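Local coordinates for conjugal transfer protein TRWB (Escherichia coli, PDB 1E9R), which probably drives DNA transfer in bacterial conjugation as a hexameric P-loop ATPase-like coupling protein resembling ring helicases and F1-ATPase, at residues B[27-32]-B[412-417]; B[107-112]-B[430-435]; B[285-290]-B[314-319]. One frame throughout, in Å; residues are numbered along the deposited sequence.

Contact 1 of 3, residues B[27-32]-B[412-417]. With SO4 (sulfate ion), chain J.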
ATOM      1  N   GLY B  27      20.959 -28.200 -29.869  1.00 38.51           N
ATOM      2  CA  GLY B  27      21.374 -28.432 -31.237  1.00 37.39           C
ATOM      3  C   GLY B  27      20.370 -27.946 -32.255  1.00 38.32           C
ATOM      4  O   GLY B  27      20.730 -27.265 -33.223  1.00 39.63           O
ATOM      5  N   LYS B  28      19.105 -28.296 -32.040  1.00 37.70           N
ATOM      6  CA  LYS B  28      18.044 -27.890 -32.953  1.00 36.57           C
ATOM      7  C   LYS B  28      17.833 -26.368 -33.005  1.00 37.81           C
ATOM      8  O   LYS B  28      17.512 -25.816 -34.065  1.00 36.54           O
ATOM      9  CB  LYS B  28      16.739 -28.595 -32.585  1.00 32.84           C
ATOM     10  CG  LYS B  28      15.578 -28.174 -33.457  1.00 34.07           C
ATOM     11  CD  LYS B  28      14.387 -29.092 -33.282  1.00 33.56           C
ATOM     12  CE  LYS B  28      13.197 -28.585 -34.077  1.00 33.72           C
ATOM     13  NZ  LYS B  28      11.973 -29.369 -33.780  1.00 33.06           N
ATOM     14  N   LEU B  29      18.011 -25.684 -31.878  1.00 37.45           N
ATOM     15  CA  LEU B  29      17.846 -24.231 -31.871  1.00 37.98           C
ATOM     16  C   LEU B  29      18.965 -23.582 -32.690  1.00 38.49           C
ATOM     17  O   LEU B  29      18.719 -22.678 -33.498  1.00 36.09           O
ATOM     18  CB  LEU B  29      17.871 -23.688 -30.436  1.00 37.10           C
ATOM     19  CG  LEU B  29      17.777 -22.169 -30.232  1.00 36.85           C
ATOM     20  CD1 LEU B  29      16.508 -21.637 -30.867  1.00 35.37           C
ATOM     21  CD2 LEU B  29      17.812 -21.858 -28.736  1.00 37.17           C
ATOM     22  N   LYS B  30      20.193 -24.053 -32.476  1.00 41.38           N
ATOM     23  CA  LYS B  30      21.361 -23.534 -33.194  1.00 46.21           C
ATOM     24  C   LYS B  30      21.084 -23.696 -34.686  1.00 46.63           C
ATOM     25  O   LYS B  30      21.419 -22.840 -35.505  1.00 46.82           O
ATOM     26  CB  LYS B  30      22.632 -24.312 -32.777  1.00 48.47           C
ATOM     27  CG  LYS B  30      22.907 -24.234 -31.267  1.00 53.01           C
ATOM     28  CD  LYS B  30      24.127 -25.014 -30.768  1.00 55.59           C
ATOM     29  CE  LYS B  30      24.215 -24.881 -29.241  1.00 56.90           C
ATOM     30  NZ  LYS B  30      25.255 -25.716 -28.590  1.00 58.81           N
ATOM     31  N   ARG B  31      20.436 -24.803 -35.019  1.00 46.19           N
ATOM     32  CA  ARG B  31      20.088 -25.119 -36.393  1.00 47.76           C
ATOM     33  C   ARG B  31      19.108 -24.081 -36.926  1.00 48.65           C
ATOM     34  O   ARG B  31      19.256 -23.578 -38.038  1.00 48.05           O
ATOM     35  CB  ARG B  31      19.449 -26.511 -36.434  1.00 48.24           C
ATOM     36  CG  ARG B  31      19.445 -27.204 -37.789  1.00 47.10           C
ATOM     37  CD  ARG B  31      18.735 -28.544 -37.700  1.00 46.12           C
ATOM     38  NE  ARG B  31      19.315 -29.394 -36.676  1.00 47.14           N
ATOM     39  CZ  ARG B  31      18.600 -30.173 -35.877  1.00 45.63           C
ATOM     40  NH1 ARG B  31      17.286 -30.191 -35.999  1.00 41.77           N
ATOM     41  NH2 ARG B  31      19.200 -30.925 -34.963  1.00 47.11           N
ATOM     42  N   MET B  32      18.107 -23.761 -36.111  1.00 48.22           N
ATOM     43  CA  MET B  32      17.069 -22.799 -36.482  1.00 47.94           C
ATOM     44  C   MET B  32      17.467 -21.317 -36.485  1.00 48.37           C
ATOM     45  O   MET B  32      16.931 -20.540 -37.272  1.00 45.08           O
ATOM     46  CB  MET B  32      15.854 -22.971 -35.571  1.00 49.45           C
ATOM     47  CG  MET B  32      15.238 -24.359 -35.590  1.00 49.17           C
ATOM     48  SD  MET B  32      13.864 -24.485 -34.418  1.00 49.90           S
ATOM     49  CE  MET B  32      12.660 -23.466 -35.212  1.00 48.26           C
ATOM     50  N   ASN B 412       9.004 -15.511 -32.492  1.00 38.44           N
ATOM     51  CA  ASN B 412       8.501 -16.873 -32.455  1.00 38.86           C
ATOM     52  C   ASN B 412       9.610 -17.912 -32.553  1.00 38.81           C
ATOM     53  O   ASN B 412       9.736 -18.619 -33.549  1.00 39.11           O
ATOM     54  CB  ASN B 412       7.485 -17.043 -33.581  1.00 37.87           C
ATOM     55  CG  ASN B 412       6.748 -18.344 -33.498  1.00 41.40           C
ATOM     56  OD1 ASN B 412       6.375 -18.787 -32.416  1.00 41.35           O
ATOM     57  ND2 ASN B 412       6.511 -18.964 -34.648  1.00 42.14           N
ATOM     58  N   ARG B 413      10.416 -17.991 -31.501  1.00 37.77           N
ATOM     59  CA  ARG B 413      11.520 -18.940 -31.433  1.00 38.13           C
ATOM     60  C   ARG B 413      11.316 -19.859 -30.249  1.00 37.02           C
ATOM     61  O   ARG B 413      10.888 -19.422 -29.185  1.00 36.94           O
ATOM     62  CB  ARG B 413      12.848 -18.227 -31.200  1.00 38.34           C
ATOM     63  CG  ARG B 413      13.061 -16.990 -32.008  1.00 41.91           C
ATOM     64  CD  ARG B 413      13.570 -17.308 -33.374  1.00 42.35           C
ATOM     65  NE  ARG B 413      13.931 -16.083 -34.069  1.00 48.17           N
ATOM     66  CZ  ARG B 413      14.502 -16.049 -35.267  1.00 50.05           C
ATOM     67  NH1 ARG B 413      14.777 -17.187 -35.908  1.00 49.08           N
ATOM     68  NH2 ARG B 413      14.803 -14.873 -35.819  1.00 49.93           N
ATOM     69  N   PRO B 414      11.612 -21.149 -30.416  1.00 35.99           N
ATOM     70  CA  PRO B 414      11.430 -22.023 -29.258  1.00 34.93           C
ATOM     71  C   PRO B 414      12.574 -21.726 -28.284  1.00 34.91           C
ATOM     72  O   PRO B 414      13.531 -21.040 -28.645  1.00 32.87           O
ATOM     73  CB  PRO B 414      11.520 -23.419 -29.867  1.00 35.61           C
ATOM     74  CG  PRO B 414      12.442 -23.218 -31.027  1.00 36.62           C
ATOM     75  CD  PRO B 414      11.946 -21.923 -31.621  1.00 35.72           C
ATOM     76  N   ILE B 415      12.470 -22.211 -27.051  1.00 33.76           N
ATOM     77  CA  ILE B 415      13.525 -21.989 -26.073  1.00 33.79           C
ATOM     78  C   ILE B 415      14.331 -23.282 -25.978  1.00 35.24           C
ATOM     79  O   ILE B 415      13.851 -24.351 -26.367  1.00 35.83           O
ATOM     80  CB  ILE B 415      12.959 -21.651 -24.675  1.00 32.60           C
ATOM     81  CG1 ILE B 415      12.201 -22.858 -24.123  1.00 32.23           C
ATOM     82  CG2 ILE B 415      12.065 -20.421 -24.752  1.00 30.47           C
ATOM     83  CD1 ILE B 415      11.694 -22.685 -22.709  1.00 35.76           C
ATOM     84  N   ALA B 416      15.549 -23.183 -25.455  1.00 35.36           N
ATOM     85  CA  ALA B 416      16.410 -24.346 -25.326  1.00 35.39           C
ATOM     86  C   ALA B 416      17.263 -24.311 -24.055  1.00 35.64           C
ATOM     87  O   ALA B 416      17.723 -23.253 -23.640  1.00 35.63           O
ATOM     88  CB  ALA B 416      17.312 -24.435 -26.547  1.00 33.20           C
ATOM     89  N   LYS B 417      17.458 -25.473 -23.437  1.00 38.26           N
ATOM     90  CA  LYS B 417      18.292 -25.583 -22.249  1.00 39.35           C
ATOM     91  C   LYS B 417      19.663 -25.941 -22.808  1.00 42.04           C
ATOM     92  O   LYS B 417      19.867 -27.032 -23.344  1.00 42.57           O
ATOM     93  CB  LYS B 417      17.775 -26.694 -21.343  1.00 41.37           C
ATOM     94  CG  LYS B 417      18.541 -26.884 -20.041  1.00 43.35           C
ATOM     95  CD  LYS B 417      17.954 -28.063 -19.275  1.00 44.65           C
ATOM     96  CE  LYS B 417      18.792 -28.421 -18.071  1.00 48.48           C
ATOM     97  NZ  LYS B 417      18.253 -29.608 -17.354  1.00 50.31           N
TER
HETATM   98  S   SO4 J 602      17.885 -32.813 -32.822  0.85 57.92           S
HETATM   99  O1  SO4 J 602      19.268 -32.291 -32.734  0.85 56.40           O
HETATM  100  O2  SO4 J 602      17.061 -31.944 -33.683  0.85 58.11           O
HETATM  101  O3  SO4 J 602      17.915 -34.181 -33.380  0.85 58.29           O
HETATM  102  O4  SO4 J 602      17.269 -32.859 -31.482  0.85 57.87           O

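Contact 2 of 3, residues B[107-112]-B[430-435]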
ATOM      1  N   PRO B 107      38.892   6.507 -12.942  1.00 42.37           N
ATOM      2  CA  PRO B 107      39.646   7.579 -12.278  1.00 42.92           C
ATOM      3  C   PRO B 107      40.958   7.196 -11.585  1.00 43.72           C
ATOM      4  O   PRO B 107      41.835   8.047 -11.413  1.00 43.59           O
ATOM      5  CB  PRO B 107      38.616   8.183 -11.312  1.00 42.64           C
ATOM      6  CG  PRO B 107      37.690   7.057 -11.034  1.00 42.78           C
ATOM      7  CD  PRO B 107      37.528   6.414 -12.388  1.00 41.88           C
ATOM      8  N   TYR B 108      41.103   5.925 -11.218  1.00 44.29           N
ATOM      9  CA  TYR B 108      42.299   5.464 -10.520  1.00 44.83           C
ATOM     10  C   TYR B 108      43.245   4.572 -11.335  1.00 45.51           C
ATOM     11  O   TYR B 108      44.135   3.920 -10.786  1.00 45.94           O
ATOM     12  CB  TYR B 108      41.884   4.756  -9.226  1.00 44.64           C
ATOM     13  CG  TYR B 108      41.020   5.620  -8.315  1.00 47.52           C
ATOM     14  CD1 TYR B 108      39.645   5.776  -8.546  1.00 47.97           C
ATOM     15  CD2 TYR B 108      41.576   6.289  -7.226  1.00 48.36           C
ATOM     16  CE1 TYR B 108      38.848   6.577  -7.707  1.00 46.15           C
ATOM     17  CE2 TYR B 108      40.791   7.092  -6.387  1.00 47.73           C
ATOM     18  CZ  TYR B 108      39.436   7.229  -6.633  1.00 47.13           C
ATOM     19  OH  TYR B 108      38.684   8.029  -5.802  1.00 46.91           O
ATOM     20  N   ASP B 109      43.060   4.557 -12.647  1.00 45.80           N
ATOM     21  CA  ASP B 109      43.912   3.760 -13.506  1.00 44.37           C
ATOM     22  C   ASP B 109      44.780   4.728 -14.303  1.00 45.13           C
ATOM     23  O   ASP B 109      44.297   5.723 -14.850  1.00 45.25           O
ATOM     24  CB  ASP B 109      43.066   2.881 -14.436  1.00 41.78           C
ATOM     25  CG  ASP B 109      43.886   1.834 -15.153  1.00 39.94           C
ATOM     26  OD1 ASP B 109      44.713   2.211 -16.003  1.00 41.29           O
ATOM     27  OD2 ASP B 109      43.712   0.634 -14.868  1.00 41.22           O
ATOM     28  N   GLN B 110      46.071   4.426 -14.334  1.00 45.33           N
ATOM     29  CA  GLN B 110      47.079   5.216 -15.025  1.00 45.33           C
ATOM     30  C   GLN B 110      46.709   5.467 -16.485  1.00 44.64           C
ATOM     31  O   GLN B 110      46.981   6.538 -17.044  1.00 43.01           O
ATOM     32  CB  GLN B 110      48.409   4.454 -14.957  1.00 47.95           C
ATOM     33  CG  GLN B 110      49.618   5.165 -15.527  1.00 52.79           C
ATOM     34  CD  GLN B 110      50.007   6.379 -14.709  1.00 56.43           C
ATOM     35  OE1 GLN B 110      49.497   7.483 -14.925  1.00 57.42           O
ATOM     36  NE2 GLN B 110      50.904   6.176 -13.749  1.00 56.96           N
ATOM     37  N   ARG B 111      46.077   4.464 -17.090  1.00 43.35           N
ATOM     38  CA  ARG B 111      45.694   4.499 -18.498  1.00 43.77           C
ATOM     39  C   ARG B 111      44.400   5.238 -18.841  1.00 42.36           C
ATOM     40  O   ARG B 111      44.109   5.464 -20.010  1.00 41.52           O
ATOM     41  CB  ARG B 111      45.607   3.059 -19.023  1.00 44.09           C
ATOM     42  CG  ARG B 111      46.885   2.242 -18.856  1.00 42.53           C
ATOM     43  CD  ARG B 111      46.597   0.755 -19.009  1.00 42.73           C
ATOM     44  NE  ARG B 111      45.776   0.259 -17.905  1.00 44.81           N
ATOM     45  CZ  ARG B 111      45.395  -1.006 -17.758  1.00 43.02           C
ATOM     46  NH1 ARG B 111      45.757  -1.913 -18.653  1.00 40.00           N
ATOM     47  NH2 ARG B 111      44.680  -1.367 -16.704  1.00 41.94           N
ATOM     48  N   THR B 112      43.626   5.622 -17.839  1.00 42.40           N
ATOM     49  CA  THR B 112      42.365   6.308 -18.109  1.00 43.32           C
ATOM     50  C   THR B 112      42.518   7.567 -18.943  1.00 43.02           C
ATOM     51  O   THR B 112      43.544   8.235 -18.891  1.00 43.88           O
ATOM     52  CB  THR B 112      41.650   6.729 -16.811  1.00 45.19           C
ATOM     53  OG1 THR B 112      40.388   7.320 -17.140  1.00 44.30           O
ATOM     54  CG2 THR B 112      42.476   7.761 -16.050  1.00 41.77           C
ATOM     55  N   PRO B 430      47.199  -5.859 -18.492  1.00 54.15           N
ATOM     56  CA  PRO B 430      46.879  -5.908 -17.061  1.00 52.68           C
ATOM     57  C   PRO B 430      45.488  -5.304 -16.782  1.00 51.86           C
ATOM     58  O   PRO B 430      45.112  -4.278 -17.357  1.00 48.00           O
ATOM     59  CB  PRO B 430      48.019  -5.106 -16.426  1.00 52.94           C
ATOM     60  CG  PRO B 430      48.348  -4.111 -17.480  1.00 52.90           C
ATOM     61  CD  PRO B 430      48.324  -4.944 -18.745  1.00 53.38           C
ATOM     62  N   ALA B 431      44.722  -5.956 -15.914  1.00 51.04           N
ATOM     63  CA  ALA B 431      43.382  -5.489 -15.578  1.00 50.22           C
ATOM     64  C   ALA B 431      43.382  -4.084 -14.972  1.00 51.13           C
ATOM     65  O   ALA B 431      42.531  -3.256 -15.301  1.00 49.73           O
ATOM     66  CB  ALA B 431      42.729  -6.466 -14.618  1.00 48.23           C
ATOM     67  N   PHE B 432      44.336  -3.818 -14.087  1.00 52.21           N
ATOM     68  CA  PHE B 432      44.426  -2.519 -13.433  1.00 53.60           C
ATOM     69  C   PHE B 432      45.873  -2.033 -13.335  1.00 54.40           C
ATOM     70  O   PHE B 432      46.777  -2.796 -13.006  1.00 55.05           O
ATOM     71  CB  PHE B 432      43.817  -2.618 -12.029  1.00 53.87           C
ATOM     72  CG  PHE B 432      43.855  -1.325 -11.237  1.00 55.03           C
ATOM     73  CD1 PHE B 432      43.113  -0.212 -11.647  1.00 54.72           C
ATOM     74  CD2 PHE B 432      44.613  -1.230 -10.063  1.00 54.83           C
ATOM     75  CE1 PHE B 432      43.124   0.976 -10.898  1.00 56.01           C
ATOM     76  CE2 PHE B 432      44.633  -0.048  -9.306  1.00 54.06           C
ATOM     77  CZ  PHE B 432      43.886   1.056  -9.725  1.00 55.74           C
ATOM     78  N   VAL B 433      46.079  -0.753 -13.621  1.00 55.65           N
ATOM     79  CA  VAL B 433      47.401  -0.141 -13.552  1.00 57.06           C
ATOM     80  C   VAL B 433      47.327   1.110 -12.682  1.00 58.51           C
ATOM     81  O   VAL B 433      46.943   2.177 -13.154  1.00 57.69           O
ATOM     82  CB  VAL B 433      47.897   0.246 -14.954  1.00 57.16           C
ATOM     83  CG1 VAL B 433      49.162   1.074 -14.861  1.00 55.94           C
ATOM     84  CG2 VAL B 433      48.142  -1.003 -15.762  1.00 56.03           C
ATOM     85  N   GLU B 434      47.692   0.958 -11.412  1.00 60.98           N
ATOM     86  CA  GLU B 434      47.683   2.044 -10.426  1.00 64.30           C
ATOM     87  C   GLU B 434      48.149   3.389 -10.983  1.00 65.44           C
ATOM     88  O   GLU B 434      49.194   3.476 -11.629  1.00 65.70           O
ATOM     89  CB  GLU B 434      48.568   1.663  -9.239  1.00 65.84           C
ATOM     90  CG  GLU B 434      48.515   2.635  -8.076  1.00 69.04           C
ATOM     91  CD  GLU B 434      47.144   2.679  -7.423  1.00 70.85           C
ATOM     92  OE1 GLU B 434      46.198   3.221  -8.045  1.00 72.55           O
ATOM     93  OE2 GLU B 434      47.013   2.160  -6.288  1.00 72.08           O
ATOM     94  N   GLY B 435      47.381   4.442 -10.708  1.00 66.12           N
ATOM     95  CA  GLY B 435      47.731   5.768 -11.197  1.00 66.64           C
ATOM     96  C   GLY B 435      47.671   6.870 -10.151  1.00 67.93           C
ATOM     97  O   GLY B 435      47.496   6.564  -8.952  1.00 68.49           O
TER

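Contact 3 of 3, residues B[285-290]-B[314-319]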
ATOM      1  N   ILE B 285      26.328  -4.287 -19.864  1.00 29.73           N
ATOM      2  CA  ILE B 285      26.146  -3.877 -18.471  1.00 29.02           C
ATOM      3  C   ILE B 285      26.169  -5.126 -17.607  1.00 29.85           C
ATOM      4  O   ILE B 285      25.225  -5.905 -17.628  1.00 28.48           O
ATOM      5  CB  ILE B 285      24.799  -3.178 -18.263  1.00 28.44           C
ATOM      6  CG1 ILE B 285      24.688  -1.984 -19.212  1.00 27.21           C
ATOM      7  CG2 ILE B 285      24.655  -2.743 -16.813  1.00 27.00           C
ATOM      8  CD1 ILE B 285      23.373  -1.252 -19.119  1.00 27.37           C
ATOM      9  N   ASP B 286      27.242  -5.313 -16.843  1.00 30.69           N
ATOM     10  CA  ASP B 286      27.386  -6.505 -15.994  1.00 32.86           C
ATOM     11  C   ASP B 286      26.211  -6.759 -15.056  1.00 32.09           C
ATOM     12  O   ASP B 286      25.749  -7.886 -14.926  1.00 31.95           O
ATOM     13  CB  ASP B 286      28.663  -6.414 -15.164  1.00 34.28           C
ATOM     14  CG  ASP B 286      28.632  -5.265 -14.181  1.00 37.91           C
ATOM     15  OD1 ASP B 286      28.349  -4.115 -14.602  1.00 36.49           O
ATOM     16  OD2 ASP B 286      28.893  -5.516 -12.984  1.00 38.21           O
ATOM     17  N   GLU B 287      25.753  -5.704 -14.390  1.00 31.85           N
ATOM     18  CA  GLU B 287      24.631  -5.784 -13.463  1.00 31.62           C
ATOM     19  C   GLU B 287      23.848  -4.489 -13.585  1.00 30.81           C
ATOM     20  O   GLU B 287      24.323  -3.424 -13.213  1.00 32.93           O
ATOM     21  CB  GLU B 287      25.131  -5.969 -12.028  1.00 30.94           C
ATOM     22  CG  GLU B 287      24.037  -5.856 -10.979  1.00 35.81           C
ATOM     23  CD  GLU B 287      22.835  -6.735 -11.284  1.00 37.80           C
ATOM     24  OE1 GLU B 287      23.004  -7.968 -11.395  1.00 41.99           O
ATOM     25  OE2 GLU B 287      21.717  -6.191 -11.413  1.00 35.28           O
ATOM     26  N   LEU B 288      22.644  -4.602 -14.120  1.00 30.80           N
ATOM     27  CA  LEU B 288      21.769  -3.458 -14.343  1.00 29.85           C
ATOM     28  C   LEU B 288      21.326  -2.737 -13.056  1.00 29.77           C
ATOM     29  O   LEU B 288      21.256  -1.499 -13.023  1.00 27.82           O
ATOM     30  CB  LEU B 288      20.555  -3.932 -15.143  1.00 29.06           C
ATOM     31  CG  LEU B 288      19.580  -2.928 -15.739  1.00 31.83           C
ATOM     32  CD1 LEU B 288      20.298  -1.939 -16.602  1.00 32.39           C
ATOM     33  CD2 LEU B 288      18.566  -3.687 -16.560  1.00 27.27           C
ATOM     34  N   ALA B 289      21.056  -3.508 -12.001  1.00 29.65           N
ATOM     35  CA  ALA B 289      20.606  -2.951 -10.725  1.00 31.99           C
ATOM     36  C   ALA B 289      21.704  -2.377  -9.806  1.00 30.42           C
ATOM     37  O   ALA B 289      21.406  -1.909  -8.711  1.00 31.12           O
ATOM     38  CB  ALA B 289      19.786  -3.997  -9.969  1.00 29.45           C
ATOM     39  N   SER B 290      22.960  -2.413 -10.248  1.00 31.74           N
ATOM     40  CA  SER B 290      24.075  -1.873  -9.467  1.00 31.66           C
ATOM     41  C   SER B 290      24.318  -0.422  -9.814  1.00 30.56           C
ATOM     42  O   SER B 290      24.982   0.299  -9.068  1.00 29.49           O
ATOM     43  CB  SER B 290      25.363  -2.649  -9.720  1.00 33.58           C
ATOM     44  OG  SER B 290      25.353  -3.850  -8.979  1.00 36.82           O
ATOM     45  N   GLY B 314      23.129  -7.830 -17.512  1.00 27.68           N
ATOM     46  CA  GLY B 314      22.987  -8.924 -16.573  1.00 27.88           C
ATOM     47  C   GLY B 314      22.085  -8.418 -15.462  1.00 29.85           C
ATOM     48  O   GLY B 314      22.057  -7.210 -15.195  1.00 28.37           O
ATOM     49  N   LEU B 315      21.347  -9.321 -14.819  1.00 29.94           N
ATOM     50  CA  LEU B 315      20.443  -8.946 -13.732  1.00 31.60           C
ATOM     51  C   LEU B 315      20.375 -10.088 -12.743  1.00 32.21           C
ATOM     52  O   LEU B 315      19.777 -11.111 -13.047  1.00 31.29           O
ATOM     53  CB  LEU B 315      19.034  -8.677 -14.270  1.00 29.65           C
ATOM     54  CG  LEU B 315      17.987  -8.241 -13.238  1.00 30.53           C
ATOM     55  CD1 LEU B 315      18.373  -6.872 -12.695  1.00 29.23           C
ATOM     56  CD2 LEU B 315      16.599  -8.191 -13.870  1.00 27.11           C
ATOM     57  N   GLN B 316      20.977  -9.925 -11.566  1.00 34.76           N
ATOM     58  CA  GLN B 316      20.946 -10.999 -10.585  1.00 36.63           C
ATOM     59  C   GLN B 316      19.665 -11.016  -9.753  1.00 35.41           C
ATOM     60  O   GLN B 316      19.199 -12.084  -9.360  1.00 35.14           O
ATOM     61  CB  GLN B 316      22.154 -10.932  -9.652  1.00 38.38           C
ATOM     62  CG  GLN B 316      22.022  -9.911  -8.554  1.00 46.46           C
ATOM     63  CD  GLN B 316      22.964 -10.178  -7.391  1.00 49.66           C
ATOM     64  OE1 GLN B 316      24.166 -10.390  -7.592  1.00 50.34           O
ATOM     65  NE2 GLN B 316      22.425 -10.162  -6.166  1.00 48.54           N
ATOM     66  N   SER B 317      19.093  -9.842  -9.485  1.00 36.36           N
ATOM     67  CA  SER B 317      17.862  -9.762  -8.692  1.00 36.02           C
ATOM     68  C   SER B 317      16.837  -8.827  -9.311  1.00 35.24           C
ATOM     69  O   SER B 317      17.082  -7.633  -9.453  1.00 34.86           O
ATOM     70  CB  SER B 317      18.165  -9.290  -7.267  1.00 37.94           C
ATOM     71  OG  SER B 317      16.969  -9.174  -6.508  1.00 39.56           O
ATOM     72  N   THR B 318      15.685  -9.374  -9.678  1.00 35.36           N
ATOM     73  CA  THR B 318      14.633  -8.568 -10.276  1.00 34.82           C
ATOM     74  C   THR B 318      14.063  -7.658  -9.174  1.00 33.04           C
ATOM     75  O   THR B 318      13.534  -6.563  -9.420  1.00 32.76           O
ATOM     76  CB  THR B 318      13.528  -9.480 -10.870  1.00 37.44           C
ATOM     77  OG1 THR B 318      12.469  -8.668 -11.397  1.00 41.02           O
ATOM     78  CG2 THR B 318      12.973 -10.427  -9.804  1.00 35.09           C
ATOM     79  N   SER B 319      14.214  -8.134  -7.948  1.00 33.89           N
ATOM     80  CA  SER B 319      13.751  -7.430  -6.768  1.00 33.32           C
ATOM     81  C   SER B 319      14.590  -6.174  -6.537  1.00 32.65           C
ATOM     82  O   SER B 319      14.073  -5.116  -6.166  1.00 32.42           O
ATOM     83  CB  SER B 319      13.861  -8.370  -5.570  1.00 35.94           C
ATOM     84  OG  SER B 319      13.619  -7.678  -4.367  1.00 43.48           O
TER

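Contact 1 of 3, residues B[27-32]-B[412-417]
L29 and A416 meet because the leucine holds CG anti to its own backbone N (chi1 177°), which carries the branched end off helix 26-33 and onto the strand. CD2 lands on CB of A416 at 3.4 Å, a close methyl-to-methyl contact, and the other branch, CD1, lies 3.8 Å from the carbonyl O of P414. One turn further along the helix M32 places CG on the other side, anti to the carbonyl carbon (chi1 -58°), and with an extended chi2 this brings SD to 3.9 Å from P414 CG. A bend at the thioether (chi3 70°) then lays the terminal CE beside CD of the same ring at 4.0 Å. L29 and M32, three residues apart on one helix face, therefore meet P414 and A416, whose side chains point to the helix from the same side of the chain, with I415 turned the other way. No hydrogen bond crosses between the two segments; the interaction is apolar, dense at L29 and thinner at the exposed M32.

On another side of the helix R31 takes up a sulfate ion, probably from the crystallisation liquor. NH1 donates to sulfate O2 at 2.9 Å, and NH2 adds weak bonds to O1 and O2, with the sulfur lying at the edge of the guanidinium and in its plane. One face of that group rests 3.7 Å over K28 CA, so the arginine lies back along its own helix. S25 OG is also hydrogen-bonded to the anion. L29 also touches V24 and V45, which extend the apolar layer. This is helix-on-sheet packing at the margin of the large mixed sheet: strand 23-24 leads into helix 26-33, which folds back over the neighbouring parallel strand 415-419.

Contact 2 of 3, residues B[107-112]-B[430-435]
R111 lies across V433 at about a right angle, with V433 CG2 over the centre of one guanidinium face, 3.3 Å above its plane. The edge of the same group does the polar work. NE and NH2 grip the D109 carboxylate side-on, one nitrogen to each oxygen, in a salt bridge with NH2 to OD2 at 2.9 Å. From the end, NH1 (2.8 Å) and NH2 both reach P430 O. The D109 carboxylate stands steeply against the F432 ring, their planes 79° apart, and the two side chains slide past each other in opposite directions. V433 N meets D109 OD2 from above the carboxylate plane at 3.0 Å, so this oxygen serves both segments. A straight bond from Q110 N to V433 O (2.7 Å, 175°) ties the backbones together. A leucine in place of R111 would probably leave the D109 carboxylate without its charged mate and P430 O without two donors, letting the C-terminal tail shift. D109 OD1 also accepts from R111 N, forming an Asx turn at the head of the type I turn D109-T112; a single beta bridge, D109 with E434, joins this turn to the C-terminal tail near edge strand 103-105.

Contact 3 of 3, residues B[285-290]-B[314-319]
E287 OE1 receives the backbone N of Q316 at 2.8 Å, through the lone pair on the side of its sister oxygen. That sister, OE2, takes A289 N from its own segment, also at 2.8 Å, on the anti side and slightly out of the carboxylate plane. Each oxygen is thus held by one amide, which limits the carboxylate's rotation. A bend at chi2 (51°) turns the group back toward strand 309-315, where it crosses the Q316 side chain at about a right angle, the carboxylate and amide planes standing 86° apart. CB and CG of Q316 lie beside OE1, and L315 CD1 comes to 3.6 Å from OE2, giving the acid an apolar neighbour.

Both the N and the O of G314 join the backbones. Its N donates to I285 O (2.8 Å), continuing the parallel pairing of strands 281-285 and 309-315, and its O accepts from L288 N at 2.9 Å. D286 O sits 3.4 Å from G314 CA, a CA-H...O contact that relies on the absence of a side chain. L315 CD1 also packs on A289 CB, at 4.2 Å.

Beyond the segments, Q316 touches T62 in the probable P-loop, and its OE1 has a weak hydrogen bond to T302 of the third subunit. Strand 281-285, hydrophobic and followed directly by D286-E287, is consistent with the Walker B motif of a P-loop ATPase. Chemically, two main-chain amides, one from each segment, satisfy the E287 carboxylate and fix its direction, and the one from Q316 links it to a residue that touches both the probable P-loop and a neighbouring subunit.

Contacts 1 and 3 are buried and contact 2 lies at the surface; their centres are about 26, 8 and 23 Å from the chain centre, in the order 1, 3, 2, and those of contacts 1 and 2 are 42 Å apart. Contacts 1 and 3 both reach the large mixed sheet, contact 1 at the strand next to its edge and contact 3 at two adjoining central parallel strands; contact 2 joins two loops, one of which follows the strand at the far edge. The chemistry changes accordingly: apolar helix-to-strand packing in contact 1, a salt-bridged turn gripping a tail in contact 2, and amide-held carboxylate with strand pairing in contact 3. Contacts 1 and 3 also have neighbours in other subunits; contact 2 has none.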